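ApaG protein (PDB 1TZA) is of unknown function, though it belongs to the ApaG family, whose domain is grouped with the immunoglobulin-like E-set folds. Local coordinates at residues E15-Q20 with L29-I34. Sequence-based numbering, arbitrary orientation.
Sequences EYIEQQ and LFSYTI
Opposite Leu29, strand 8-19 places two residues, Ile17 and Glu18, where regular antiparallel pairing would place one, which makes this hairpin a worked example of a classic beta bulge. Glu15 and Ser31 keep the regular hydrogen-bonded pairing, with Ser31 N reaching Glu15 O at 2.9 Å; the shift by one residue comes between Tyr16 and Glu18. There Leu29 O accepts Ile17 N at 2.8 Å and, more weakly, Glu18 N, while Leu29 N returns a bond to Glu18 O.

Because of the extra residue, Ile17 lies on the same face as Leu29 and Ser31. Its CB sits 3.9 Å from Leu29 CG, CG2 meets Leu29 CD2, and the CG1–CD1 arm runs over Ser31, with CD1 3.5 Å from OG.

The other face carries the non-hydrogen-bonded pair Tyr16 and Phe30. With CG anti to its own carbonyl carbon (chi1 -75°), Phe30 carries its ring across to the neighbouring strand, where CE1 touches Tyr16 CB at 3.7 Å and Tyr16 CD1 lies over one ring face; the ring planes are inclined at 54°. An alanine at Phe30 would leave Tyr16 without this aromatic neighbour and is likely to let its ring shift.

Within its own chain, strand 28-38 runs between strands 8-19 and 79-89, with a backbone hydrogen bond between Phe30 and Thr87. Tyr16 also packs on Thr121 and Pro122, whereas Glu18 OE1 is hydrogen-bonded to Ser85 OG of the second subunit, placing the bulge at the dimer interface.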
loop_
_atom_site.group_PDB
_atom_site.type_symbol
_atom_site.label_atom_id
_atom_site.label_comp_id
_atom_site.label_asym_id
_atom_site.label_seq_id
_atom_site.Cartn_x
_atom_site.Cartn_y
_atom_site.Cartn_z
ATOM N N GLU A 15 4.274 -3.948 7.576
ATOM C CA GLU A 15 5.487 -3.417 6.980
ATOM C C GLU A 15 5.370 -1.928 6.659
ATOM O O GLU A 15 4.338 -1.463 6.146
ATOM C CB GLU A 15 5.780 -4.200 5.710
ATOM C CG GLU A 15 7.089 -3.873 5.042
ATOM C CD GLU A 15 7.264 -4.670 3.771
ATOM O OE1 GLU A 15 7.189 -5.917 3.844
ATOM O OE2 GLU A 15 7.466 -4.058 2.704
ATOM N N TYR A 16 6.417 -1.174 6.981
ATOM C CA TYR A 16 6.411 0.249 6.695
ATOM C C TYR A 16 6.830 0.365 5.248
ATOM O O TYR A 16 7.934 -0.038 4.879
ATOM C CB TYR A 16 7.401 0.999 7.583
ATOM C CG TYR A 16 7.579 2.447 7.185
ATOM C CD1 TYR A 16 6.479 3.287 7.031
ATOM C CD2 TYR A 16 8.850 2.982 6.973
ATOM C CE1 TYR A 16 6.634 4.628 6.672
ATOM C CE2 TYR A 16 9.020 4.325 6.616
ATOM C CZ TYR A 16 7.904 5.141 6.466
ATOM O OH TYR A 16 8.055 6.458 6.102
ATOM N N ILE A 17 5.953 0.910 4.421
ATOM C CA ILE A 17 6.278 1.031 3.018
ATOM C C ILE A 17 7.033 2.301 2.652
ATOM O O ILE A 17 8.196 2.240 2.263
ATOM C CB ILE A 17 5.007 0.918 2.160
ATOM C CG1 ILE A 17 4.267 -0.373 2.528
ATOM C CG2 ILE A 17 5.369 0.918 0.687
ATOM C CD1 ILE A 17 5.137 -1.636 2.433
ATOM N N GLU A 18 6.396 3.455 2.808
ATOM C CA GLU A 18 7.051 4.689 2.409
ATOM C C GLU A 18 6.440 5.912 3.064
ATOM O O GLU A 18 5.271 5.903 3.457
ATOM C CB GLU A 18 6.945 4.800 0.887
ATOM C CG GLU A 18 7.666 5.960 0.231
ATOM C CD GLU A 18 7.452 5.965 -1.269
ATOM O OE1 GLU A 18 6.293 6.145 -1.709
ATOM O OE2 GLU A 18 8.435 5.775 -2.010
ATOM N N GLN A 19 7.239 6.963 3.185
ATOM C CA GLN A 19 6.768 8.215 3.764
ATOM C C GLN A 19 5.996 8.963 2.669
ATOM O O GLN A 19 6.438 9.018 1.521
ATOM C CB GLN A 19 7.961 9.053 4.222
ATOM C CG GLN A 19 7.644 10.096 5.285
ATOM C CD GLN A 19 8.879 10.854 5.746
ATOM O OE1 GLN A 19 9.379 11.742 5.049
ATOM N NE2 GLN A 19 9.387 10.496 6.919
ATOM N N GLN A 20 4.843 9.526 3.014
ATOM C CA GLN A 20 4.054 10.267 2.035
ATOM C C GLN A 20 3.853 11.695 2.511
ATOM O O GLN A 20 2.924 12.375 2.075
ATOM C CB GLN A 20 2.685 9.610 1.837
ATOM C CG GLN A 20 2.764 8.150 1.472
ATOM C CD GLN A 20 3.652 7.909 0.274
ATOM O OE1 GLN A 20 4.221 6.827 0.116
ATOM N NE2 GLN A 20 3.776 8.918 -0.582
ATOM N N LEU A 29 2.916 5.486 5.014
ATOM C CA LEU A 29 2.207 4.381 4.369
ATOM C C LEU A 29 2.659 3.010 4.875
ATOM O O LEU A 29 3.834 2.652 4.786
ATOM C CB LEU A 29 2.376 4.441 2.843
ATOM C CG LEU A 29 1.810 3.231 2.073
ATOM C CD1 LEU A 29 0.281 3.186 2.224
ATOM C CD2 LEU A 29 2.183 3.314 0.598
ATOM N N PHE A 30 1.704 2.250 5.394
ATOM C CA PHE A 30 1.961 0.913 5.914
ATOM C C PHE A 30 1.157 -0.117 5.140
ATOM O O PHE A 30 0.099 0.182 4.599
ATOM C CB PHE A 30 1.531 0.814 7.382
ATOM C CG PHE A 30 2.460 1.496 8.345
ATOM C CD1 PHE A 30 3.612 0.844 8.802
ATOM C CD2 PHE A 30 2.170 2.774 8.831
ATOM C CE1 PHE A 30 4.460 1.457 9.734
ATOM C CE2 PHE A 30 3.009 3.396 9.760
ATOM C CZ PHE A 30 4.156 2.733 10.214
ATOM N N SER A 31 1.664 -1.336 5.091
ATOM C CA SER A 31 0.936 -2.414 4.459
ATOM C C SER A 31 0.743 -3.430 5.572
ATOM O O SER A 31 1.553 -3.498 6.508
ATOM C CB SER A 31 1.743 -3.067 3.331
ATOM O OG SER A 31 2.845 -3.811 3.833
ATOM N N TYR A 32 -0.349 -4.185 5.493
ATOM C CA TYR A 32 -0.604 -5.247 6.452
ATOM C C TYR A 32 -1.118 -6.462 5.683
ATOM O O TYR A 32 -1.918 -6.335 4.748
ATOM C CB TYR A 32 -1.591 -4.808 7.553
ATOM C CG TYR A 32 -2.937 -4.300 7.085
ATOM C CD1 TYR A 32 -3.916 -5.174 6.627
ATOM C CD2 TYR A 32 -3.233 -2.942 7.128
ATOM C CE1 TYR A 32 -5.164 -4.707 6.226
ATOM C CE2 TYR A 32 -4.462 -2.463 6.738
ATOM C CZ TYR A 32 -5.430 -3.349 6.287
ATOM O OH TYR A 32 -6.659 -2.871 5.902
ATOM N N THR A 33 -0.608 -7.631 6.056
ATOM C CA THR A 33 -0.991 -8.888 5.426
ATOM C C THR A 33 -1.698 -9.735 6.472
ATOM O O THR A 33 -1.088 -10.192 7.439
ATOM C CB THR A 33 0.248 -9.634 4.891
ATOM O OG1 THR A 33 0.919 -8.812 3.926
ATOM C CG2 THR A 33 -0.166 -10.954 4.229
ATOM N N ILE A 34 -2.998 -9.919 6.276
ATOM C CA ILE A 34 -3.828 -10.672 7.198
ATOM C C ILE A 34 -4.008 -12.107 6.717
ATOM O O ILE A 34 -4.179 -12.360 5.526
ATOM C CB ILE A 34 -5.243 -10.032 7.329
ATOM C CG1 ILE A 34 -5.133 -8.510 7.480
ATOM C CG2 ILE A 34 -5.981 -10.616 8.532
ATOM C CD1 ILE A 34 -4.525 -8.035 8.777
#